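Local coordinates for protein N-alpha-acetyltransferase (PDB 4R3L) that transfers the acetyl group of acetyl-CoA to the free alpha-amino group at the N-terminus of proteins, preferring substrates that begin with serine, at residues E44-K47 and A52-V55; L126-S131 and A137-L142. All coordinates share one frame; numbering follows the deposited sequence.

Contact 1 closes in the chain before contact 2 opens, and both rest on the same mixed beta-sheet of the GNAT domain. Their centres lie 21 Å apart, on opposite sides of the centre of the chain, and their nearest atoms stay about 11 Å apart. Contact 1 brings helix 39-49 against the residues leading into strand 54-58, near the sheet edge formed by strand 13-16. Contact 2 joins strand 123-129 to helix 133-141, further across the sheet, where coenzyme A binds. The first packs a helix whose His-45 side chain lies about 7 Å from that of the substrate-binding Tyr-37, while the second shapes the cofactor site and carries Glu-127, a zinc ligand.

Contact 1 (E44-K47 and A52-V55)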
ATOM      1  N   GLU A  44      11.275 -10.058  -1.076  1.00 18.28           N
ATOM      2  CA  GLU A  44      11.570  -9.588  -2.422  1.00 18.59           C
ATOM      3  C   GLU A  44      11.097  -8.160  -2.636  1.00 20.33           C
ATOM      4  O   GLU A  44      11.750  -7.391  -3.330  1.00 19.20           O
ATOM      5  CB  GLU A  44      10.960 -10.510  -3.464  1.00 20.48           C
ATOM      6  CG  GLU A  44      11.775 -11.800  -3.527  1.00 18.26           C
ATOM      7  CD  GLU A  44      11.238 -12.810  -4.503  1.00 24.16           C
ATOM      8  OE1 GLU A  44      10.689 -13.830  -4.036  1.00 24.78           O
ATOM      9  OE2 GLU A  44      11.405 -12.607  -5.723  1.00 29.78           O
ATOM     10  N   HIS A  45       9.958  -7.806  -2.056  1.00 16.68           N
ATOM     11  CA  HIS A  45       9.488  -6.430  -2.210  1.00 16.29           C
ATOM     12  C   HIS A  45      10.391  -5.469  -1.445  1.00 18.73           C
ATOM     13  O   HIS A  45      10.619  -4.338  -1.887  1.00 20.55           O
ATOM     14  CB  HIS A  45       8.028  -6.301  -1.751  1.00 18.36           C
ATOM     15  CG  HIS A  45       7.047  -6.874  -2.723  1.00 20.21           C
ATOM     16  ND1 HIS A  45       6.967  -8.225  -2.985  1.00 23.42           N
ATOM     17  CD2 HIS A  45       6.129  -6.278  -3.521  1.00 20.12           C
ATOM     18  CE1 HIS A  45       6.032  -8.441  -3.896  1.00 23.19           C
ATOM     19  NE2 HIS A  45       5.502  -7.278  -4.229  1.00 20.91           N
ATOM     20  N   LEU A  46      10.928  -5.909  -0.309  1.00 16.24           N
ATOM     21  CA  LEU A  46      11.870  -5.061   0.412  1.00 18.27           C
ATOM     22  C   LEU A  46      13.157  -4.889  -0.406  1.00 20.55           C
ATOM     23  O   LEU A  46      13.657  -3.784  -0.548  1.00 21.13           O
ATOM     24  CB  LEU A  46      12.170  -5.631   1.803  1.00 19.84           C
ATOM     25  CG  LEU A  46      13.185  -4.854   2.644  1.00 23.53           C
ATOM     26  CD1 LEU A  46      12.698  -3.438   2.871  1.00 22.02           C
ATOM     27  CD2 LEU A  46      13.445  -5.556   3.966  1.00 24.55           C
ATOM     28  N   LYS A  47      13.676  -5.970  -0.990  1.00 23.84           N
ATOM     29  CA  LYS A  47      14.908  -5.847  -1.756  1.00 22.87           C
ATOM     30  C   LYS A  47      14.741  -5.101  -3.084  1.00 21.27           C
ATOM     31  O   LYS A  47      15.646  -4.388  -3.508  1.00 27.58           O
ATOM     32  CB  LYS A  47      15.514  -7.236  -1.993  1.00 22.75           C
ATOM     33  CG  LYS A  47      15.873  -7.889  -0.668  1.00 23.95           C
ATOM     34  CD  LYS A  47      16.878  -9.009  -0.787  1.00 28.94           C
ATOM     35  CE  LYS A  47      17.247  -9.532   0.606  1.00 32.30           C
ATOM     36  NZ  LYS A  47      18.088  -8.571   1.395  1.00 39.04           N
ATOM     37  N   ALA A  52      10.550   2.694  -0.991  1.00 16.69           N
ATOM     38  CA  ALA A  52       9.154   3.106  -0.805  1.00 20.49           C
ATOM     39  C   ALA A  52       8.405   2.211   0.201  1.00 20.09           C
ATOM     40  O   ALA A  52       7.175   2.334   0.364  1.00 15.59           O
ATOM     41  CB  ALA A  52       8.418   3.126  -2.177  1.00 16.51           C
ATOM     42  N   PHE A  53       9.156   1.346   0.891  1.00 16.54           N
ATOM     43  CA  PHE A  53       8.621   0.378   1.855  1.00 15.23           C
ATOM     44  C   PHE A  53       8.874   0.950   3.254  1.00 17.78           C
ATOM     45  O   PHE A  53      10.019   0.995   3.732  1.00 17.79           O
ATOM     46  CB  PHE A  53       9.346  -0.991   1.688  1.00 14.12           C
ATOM     47  CG  PHE A  53       8.656  -2.191   2.301  1.00 14.98           C
ATOM     48  CD1 PHE A  53       8.779  -3.449   1.672  1.00 16.88           C
ATOM     49  CD2 PHE A  53       7.867  -2.097   3.437  1.00 17.08           C
ATOM     50  CE1 PHE A  53       8.160  -4.574   2.211  1.00 15.75           C
ATOM     51  CE2 PHE A  53       7.237  -3.231   3.971  1.00 14.94           C
ATOM     52  CZ  PHE A  53       7.390  -4.465   3.349  1.00 17.36           C
ATOM     53  N   PHE A  54       7.823   1.410   3.916  1.00 15.68           N
ATOM     54  CA  PHE A  54       7.999   2.028   5.216  1.00 18.51           C
ATOM     55  C   PHE A  54       7.318   1.256   6.338  1.00 16.90           C
ATOM     56  O   PHE A  54       6.342   0.540   6.115  1.00 16.87           O
ATOM     57  CB  PHE A  54       7.465   3.460   5.182  1.00 15.10           C
ATOM     58  CG  PHE A  54       8.304   4.409   4.372  1.00 17.22           C
ATOM     59  CD1 PHE A  54       9.314   5.154   4.985  1.00 20.38           C
ATOM     60  CD2 PHE A  54       8.080   4.591   3.018  1.00 17.41           C
ATOM     61  CE1 PHE A  54      10.083   6.050   4.241  1.00 20.49           C
ATOM     62  CE2 PHE A  54       8.859   5.469   2.274  1.00 19.26           C
ATOM     63  CZ  PHE A  54       9.856   6.200   2.885  1.00 15.43           C
ATOM     64  N   VAL A  55       7.842   1.424   7.548  1.00 15.69           N
ATOM     65  CA  VAL A  55       7.172   0.940   8.747  1.00 14.50           C
ATOM     66  C   VAL A  55       6.912   2.104   9.697  1.00 17.32           C
ATOM     67  O   VAL A  55       7.613   3.107   9.653  1.00 18.80           O
ATOM     68  CB  VAL A  55       7.995  -0.129   9.486  1.00 17.34           C
ATOM     69  CG1 VAL A  55       7.998  -1.476   8.704  1.00 16.20           C
ATOM     70  CG2 VAL A  55       9.413   0.376   9.757  1.00 18.86           C
TER
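Phe-53 directs its ring at the backbone of helix 39-49, and one ring corner, CD1, does most of the touching. CD1 comes to 3.7 Å from CA of Leu-46, approaching that atom obliquely, while the carbonyl carbon of His-45 lies at the ring's edge, 4.0 Å from the same CD1. A flat aromatic suits this place because its slim rim can come up against the main chain of two consecutive helical residues. With CG of Phe-53 anti to the backbone N (chi1 -163°), the ring extends toward the helix. Leu-46 crosses the phenylalanine at about a right angle: its CB stands 4.0 Å from Phe-53 CD1, and the methyl CD1 of Leu-46 lies 4.1 Å from that ring atom. The branched, wholly apolar leucine adds this carbon surface and turns its remaining bulk to Ala-17, Met-19 and Ile-22.

In the GNAT fold this is the junction at which the second of two N-terminal helices, 39-49, passes through a short connection into strand 54-58 of the central sheet. The contact is largely buried, carbon atoms making its closest approaches, and Phe-53 is also packed by Ile-25 of helix 22-32 and by Met-67 and Pro-68 of the adjacent strand.

His-45 plays a smaller part. Its CB lies 4.3 Å from CE1 of Phe-53, but its imidazole leads away from the phenylalanine. There ND1 is hydrogen-bonded to the carbonyl oxygen of Phe-41, one turn earlier in the helix, a bond that suits a histidine and satisfies a polar atom in buried surroundings.

Contact 2 (L126-S131 and A137-L142); sequences LEVRVS and ALYEKL. With COA (coenzyme A), chain C.
Strand 123-129 and helix 133-141 face each other with their backbones well separated, the nearest CA atoms, of Leu-126 and Tyr-139, being 9.4 Å apart. This beta-strand and the following helix help form the coenzyme A site of the GNAT fold, the ring of Tyr-139 filling the space between them. Leu-126 sends both methyls to the ring. Its CD2 makes a CH-pi contact over one face, 3.7 Å from the centroid of the Tyr-139 ring and 12° off the ring normal, while CD1 lies 3.5 Å from Tyr-139 CE2. The forked leucine suits this place because two methyls can spread over a flat ring. Val-128 comes instead to the edge, its CB 4.0 Å from Tyr-139 CE2, and also borders the cofactor thiol. CG of Tyr-139 lies anti to its own carbonyl carbon (chi1 -52°), which turns the ring toward the strand and its hydroxyl to the sulfur. Ile-92 and Met-163 also pack against this tyrosine. With an alanine here, Leu-126 is likely to lose its aromatic partner and a gap to open beside the thiol.

The adenine and ribose end of coenzyme A lies against the helix: N3A is 3.6 Å from CB of Ala-137, whose smallness probably leaves room for the base, and O4B 3.4 Å from CA of Leu-138. OE1 of Glu-127 is hydrogen-bonded to NE2 of His-88, its fellow zinc ligand, no metal being modelled. Tyr-139 OH approaches S1P of coenzyme A to 3.0 Å at the ring's edge, not as a hydrogen bond, and this buried hydroxyl has no other partner in the model.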
ATOM      1  N   LEU A 126      -3.988   1.228  -6.124  1.00 17.70           N
ATOM      2  CA  LEU A 126      -4.165   0.121  -5.205  1.00 20.97           C
ATOM      3  C   LEU A 126      -5.516  -0.506  -5.449  1.00 22.41           C
ATOM      4  O   LEU A 126      -6.351   0.060  -6.158  1.00 20.48           O
ATOM      5  CB  LEU A 126      -4.053   0.601  -3.755  1.00 17.41           C
ATOM      6  CG  LEU A 126      -5.016   1.736  -3.384  1.00 21.72           C
ATOM      7  CD1 LEU A 126      -6.412   1.246  -2.946  1.00 22.86           C
ATOM      8  CD2 LEU A 126      -4.412   2.635  -2.317  1.00 26.51           C
ATOM      9  N   GLU A 127      -5.729  -1.661  -4.840  1.00 15.98           N
ATOM     10  CA  GLU A 127      -7.033  -2.308  -4.846  1.00 19.92           C
ATOM     11  C   GLU A 127      -7.606  -2.307  -3.427  1.00 27.52           C
ATOM     12  O   GLU A 127      -6.864  -2.484  -2.464  1.00 23.31           O
ATOM     13  CB  GLU A 127      -6.917  -3.737  -5.380  1.00 24.45           C
ATOM     14  CG  GLU A 127      -6.708  -3.849  -6.888  1.00 24.08           C
ATOM     15  CD  GLU A 127      -5.265  -3.690  -7.317  1.00 33.48           C
ATOM     16  OE1 GLU A 127      -4.355  -3.960  -6.505  1.00 28.43           O
ATOM     17  OE2 GLU A 127      -5.038  -3.305  -8.487  1.00 38.45           O
ATOM     18  N   VAL A 128      -8.913  -2.097  -3.269  1.00 20.58           N
ATOM     19  CA  VAL A 128      -9.491  -2.180  -1.921  1.00 24.55           C
ATOM     20  C   VAL A 128     -10.868  -2.867  -1.957  1.00 22.58           C
ATOM     21  O   VAL A 128     -11.641  -2.612  -2.862  1.00 23.18           O
ATOM     22  CB  VAL A 128      -9.600  -0.777  -1.279  1.00 26.06           C
ATOM     23  CG1 VAL A 128     -10.412   0.168  -2.149  1.00 22.17           C
ATOM     24  CG2 VAL A 128     -10.176  -0.856   0.126  1.00 27.23           C
ATOM     25  N   ARG A 129     -11.144  -3.760  -1.003  1.00 26.33           N
ATOM     26  CA  ARG A 129     -12.464  -4.406  -0.927  1.00 25.10           C
ATOM     27  C   ARG A 129     -13.567  -3.358  -0.874  1.00 30.19           C
ATOM     28  O   ARG A 129     -13.459  -2.387  -0.139  1.00 27.76           O
ATOM     29  CB  ARG A 129     -12.568  -5.321   0.301  1.00 31.51           C
ATOM     30  CG  ARG A 129     -11.790  -6.607   0.198  1.00 35.24           C
ATOM     31  CD  ARG A 129     -12.045  -7.523   1.400  1.00 38.49           C
ATOM     32  NE  ARG A 129     -11.231  -8.737   1.347  1.00 41.00           N
ATOM     33  CZ  ARG A 129     -11.661  -9.910   0.887  1.00 45.79           C
ATOM     34  NH1 ARG A 129     -12.908 -10.032   0.442  1.00 44.63           N
ATOM     35  NH2 ARG A 129     -10.850 -10.966   0.873  1.00 44.37           N
ATOM     36  N   VAL A 130     -14.633  -3.548  -1.642  1.00 28.36           N
ATOM     37  CA  VAL A 130     -15.735  -2.580  -1.644  1.00 31.83           C
ATOM     38  C   VAL A 130     -16.400  -2.430  -0.268  1.00 31.86           C
ATOM     39  O   VAL A 130     -17.084  -1.443  -0.005  1.00 34.65           O
ATOM     40  CB  VAL A 130     -16.803  -2.961  -2.691  1.00 33.59           C
ATOM     41  CG1 VAL A 130     -16.202  -2.903  -4.085  1.00 30.76           C
ATOM     42  CG2 VAL A 130     -17.367  -4.355  -2.400  1.00 31.99           C
ATOM     43  N   SER A 131     -16.189  -3.398   0.617  1.00 31.73           N
ATOM     44  CA  SER A 131     -16.742  -3.313   1.965  1.00 33.20           C
ATOM     45  C   SER A 131     -15.804  -2.600   2.955  1.00 33.86           C
ATOM     46  O   SER A 131     -16.195  -2.291   4.082  1.00 29.68           O
ATOM     47  CB  SER A 131     -17.072  -4.715   2.490  1.00 33.26           C
ATOM     48  OG  SER A 131     -15.933  -5.562   2.437  1.00 34.27           O
ATOM     49  N   ALA A 137     -12.292   5.521   2.840  1.00 34.41           N
ATOM     50  CA  ALA A 137     -12.354   6.886   3.354  1.00 30.89           C
ATOM     51  C   ALA A 137     -10.965   7.513   3.354  1.00 25.31           C
ATOM     52  O   ALA A 137     -10.800   8.664   2.947  1.00 32.25           O
ATOM     53  CB  ALA A 137     -12.947   6.904   4.759  1.00 36.46           C
ATOM     54  N   LEU A 138      -9.987   6.740   3.820  1.00 31.10           N
ATOM     55  CA  LEU A 138      -8.589   7.155   3.861  1.00 28.65           C
ATOM     56  C   LEU A 138      -8.152   7.613   2.469  1.00 33.42           C
ATOM     57  O   LEU A 138      -7.747   8.762   2.274  1.00 33.08           O
ATOM     58  CB  LEU A 138      -7.720   5.996   4.370  1.00 32.01           C
ATOM     59  CG  LEU A 138      -6.201   5.982   4.197  1.00 27.36           C
ATOM     60  CD1 LEU A 138      -5.553   6.954   5.146  1.00 29.33           C
ATOM     61  CD2 LEU A 138      -5.638   4.565   4.394  1.00 28.02           C
ATOM     62  N   TYR A 139      -8.279   6.716   1.496  1.00 27.05           N
ATOM     63  CA  TYR A 139      -7.842   6.998   0.132  1.00 26.74           C
ATOM     64  C   TYR A 139      -8.582   8.176  -0.517  1.00 23.30           C
ATOM     65  O   TYR A 139      -7.982   8.977  -1.239  1.00 24.62           O
ATOM     66  CB  TYR A 139      -8.002   5.739  -0.727  1.00 20.74           C
ATOM     67  CG  TYR A 139      -7.357   4.499  -0.131  1.00 22.92           C
ATOM     68  CD1 TYR A 139      -6.137   4.564   0.537  1.00 26.69           C
ATOM     69  CD2 TYR A 139      -7.972   3.265  -0.233  1.00 22.60           C
ATOM     70  CE1 TYR A 139      -5.553   3.418   1.072  1.00 27.00           C
ATOM     71  CE2 TYR A 139      -7.406   2.134   0.303  1.00 22.90           C
ATOM     72  CZ  TYR A 139      -6.201   2.210   0.958  1.00 27.29           C
ATOM     73  OH  TYR A 139      -5.646   1.054   1.476  1.00 26.95           O
ATOM     74  N   GLU A 140      -9.884   8.287  -0.295  1.00 29.36           N
ATOM     75  CA  GLU A 140     -10.605   9.425  -0.873  1.00 30.20           C
ATOM     76  C   GLU A 140     -10.139  10.749  -0.239  1.00 32.50           C
ATOM     77  O   GLU A 140     -10.051  11.773  -0.916  1.00 31.67           O
ATOM     78  CB  GLU A 140     -12.121   9.245  -0.722  1.00 34.15           C
ATOM     79  CG  GLU A 140     -12.703   8.202  -1.681  1.00 40.39           C
ATOM     80  CD  GLU A 140     -14.177   7.927  -1.433  1.00 46.08           C
ATOM     81  OE1 GLU A 140     -14.672   8.282  -0.341  1.00 45.75           O
ATOM     82  OE2 GLU A 140     -14.836   7.353  -2.329  1.00 50.17           O
ATOM     83  N   LYS A 141      -9.801  10.714   1.045  1.00 31.57           N
ATOM     84  CA  LYS A 141      -9.243  11.896   1.704  1.00 35.55           C
ATOM     85  C   LYS A 141      -7.913  12.317   1.083  1.00 35.03           C
ATOM     86  O   LYS A 141      -7.589  13.500   1.052  1.00 32.36           O
ATOM     87  CB  LYS A 141      -9.056  11.652   3.203  1.00 36.95           C
ATOM     88  CG  LYS A 141     -10.215  12.136   4.068  1.00 45.90           C
ATOM     89  CD  LYS A 141      -9.715  12.713   5.389  1.00 44.84           C
ATOM     90  CE  LYS A 141     -10.866  13.217   6.259  1.00 56.89           C
ATOM     91  NZ  LYS A 141     -11.654  14.322   5.633  1.00 58.63           N
ATOM     92  N   LEU A 142      -7.148  11.342   0.591  1.00 31.54           N
ATOM     93  CA  LEU A 142      -5.846  11.596  -0.028  1.00 27.74           C
ATOM     94  C   LEU A 142      -5.989  11.785  -1.525  1.00 23.32           C
ATOM     95  O   LEU A 142      -5.014  11.694  -2.272  1.00 27.20           O
ATOM     96  CB  LEU A 142      -4.868  10.450   0.260  1.00 27.70           C
ATOM     97  CG  LEU A 142      -4.047  10.551   1.549  1.00 35.77           C
ATOM     98  CD1 LEU A 142      -4.937  10.739   2.759  1.00 33.83           C
ATOM     99  CD2 LEU A 142      -3.181   9.318   1.724  1.00 35.10           C
TER
HETATM  100  N1A COA C 400     -14.027   5.183   9.586  1.00 42.62           N
HETATM  101  C2A COA C 400     -14.136   6.318   8.865  1.00 47.28           C
HETATM  102  N3A COA C 400     -13.051   6.932   8.388  1.00 46.38           N
HETATM  103  C4A COA C 400     -11.802   6.424   8.624  1.00 41.82           C
HETATM  104  C5A COA C 400     -11.656   5.260   9.364  1.00 38.55           C
HETATM  105  C6A COA C 400     -12.815   4.636   9.852  1.00 42.09           C
HETATM  106  N6A COA C 400     -12.709   3.408  10.633  1.00 39.79           N
HETATM  107  N7A COA C 400     -10.296   4.984   9.438  1.00 38.31           N
HETATM  108  C8A COA C 400      -9.635   5.964   8.762  1.00 37.36           C
HETATM  109  N9A COA C 400     -10.531   6.835   8.256  1.00 36.93           N
HETATM  110  C1B COA C 400     -10.242   8.051   7.479  1.00 43.06           C
HETATM  111  C2B COA C 400     -10.532   9.250   8.293  1.00 44.21           C
HETATM  112  O2B COA C 400     -10.893  10.314   7.486  1.00 44.25           O
HETATM  113  C3B COA C 400      -9.250   9.545   8.890  1.00 40.72           C
HETATM  114  O3B COA C 400      -9.247  10.846   9.328  1.00 46.55           O
HETATM  115  P3B COA C 400      -9.564  11.152  10.833  1.00 57.95           P
HETATM  116  O7A COA C 400      -9.104  12.566  11.188  1.00 57.29           O
HETATM  117  O8A COA C 400      -8.840  10.189  11.688  1.00 43.01           O
HETATM  118  O9A COA C 400     -11.037  11.023  11.073  1.00 50.17           O
HETATM  119  C4B COA C 400      -8.348   9.330   7.746  1.00 38.69           C
HETATM  120  O4B COA C 400      -8.852   8.171   7.129  1.00 36.14           O
HETATM  121  C5B COA C 400      -6.966   9.062   8.172  1.00 36.19           C
HETATM  122  O5B COA C 400      -6.811   7.809   8.775  1.00 30.71           O
HETATM  123  P1A COA C 400      -5.480   7.262   9.426  1.00 27.49           P
HETATM  124  O1A COA C 400      -5.456   7.510  10.909  1.00 26.39           O
HETATM  125  O2A COA C 400      -4.317   7.845   8.733  1.00 23.34           O
HETATM  126  O3A COA C 400      -5.618   5.691   9.172  1.00 26.02           O
HETATM  127  P2A COA C 400      -5.190   4.543  10.166  1.00 28.07           P
HETATM  128  O4A COA C 400      -6.193   4.360  11.293  1.00 30.16           O
HETATM  129  O5A COA C 400      -3.805   4.781  10.678  1.00 24.42           O
HETATM  130  O6A COA C 400      -5.167   3.183   9.307  1.00 24.89           O
HETATM  131  CBP COA C 400      -6.211   1.536   7.840  1.00 22.34           C
HETATM  132  CCP COA C 400      -6.111   3.017   8.315  1.00 27.64           C
HETATM  133  CDP COA C 400      -7.317   1.416   6.826  1.00 26.28           C
HETATM  134  CEP COA C 400      -4.869   1.168   7.212  1.00 25.61           C
HETATM  135  CAP COA C 400      -6.487   0.726   9.087  1.00 29.45           C
HETATM  136  OAP COA C 400      -7.835   0.845   9.548  1.00 29.36           O
HETATM  137  C9P COA C 400      -6.226  -0.762   8.948  1.00 26.20           C
HETATM  138  O9P COA C 400      -5.067  -1.228   9.112  1.00 27.72           O
HETATM  139  N8P COA C 400      -7.288  -1.699   8.656  1.00 28.73           N
HETATM  140  C7P COA C 400      -7.078  -3.137   8.517  1.00 30.22           C
HETATM  141  C6P COA C 400      -6.139  -3.509   7.333  1.00 34.65           C
HETATM  142  C5P COA C 400      -6.583  -2.882   6.014  1.00 31.66           C
HETATM  143  O5P COA C 400      -7.794  -2.974   5.685  1.00 31.23           O
HETATM  144  N4P COA C 400      -5.618  -2.170   5.174  1.00 30.42           N
HETATM  145  C3P COA C 400      -6.042  -1.562   3.929  1.00 30.71           C
HETATM  146  C2P COA C 400      -6.464  -2.481   2.790  1.00 40.76           C
HETATM  147  S1P COA C 400      -6.571  -1.803   1.164  1.00 52.53           S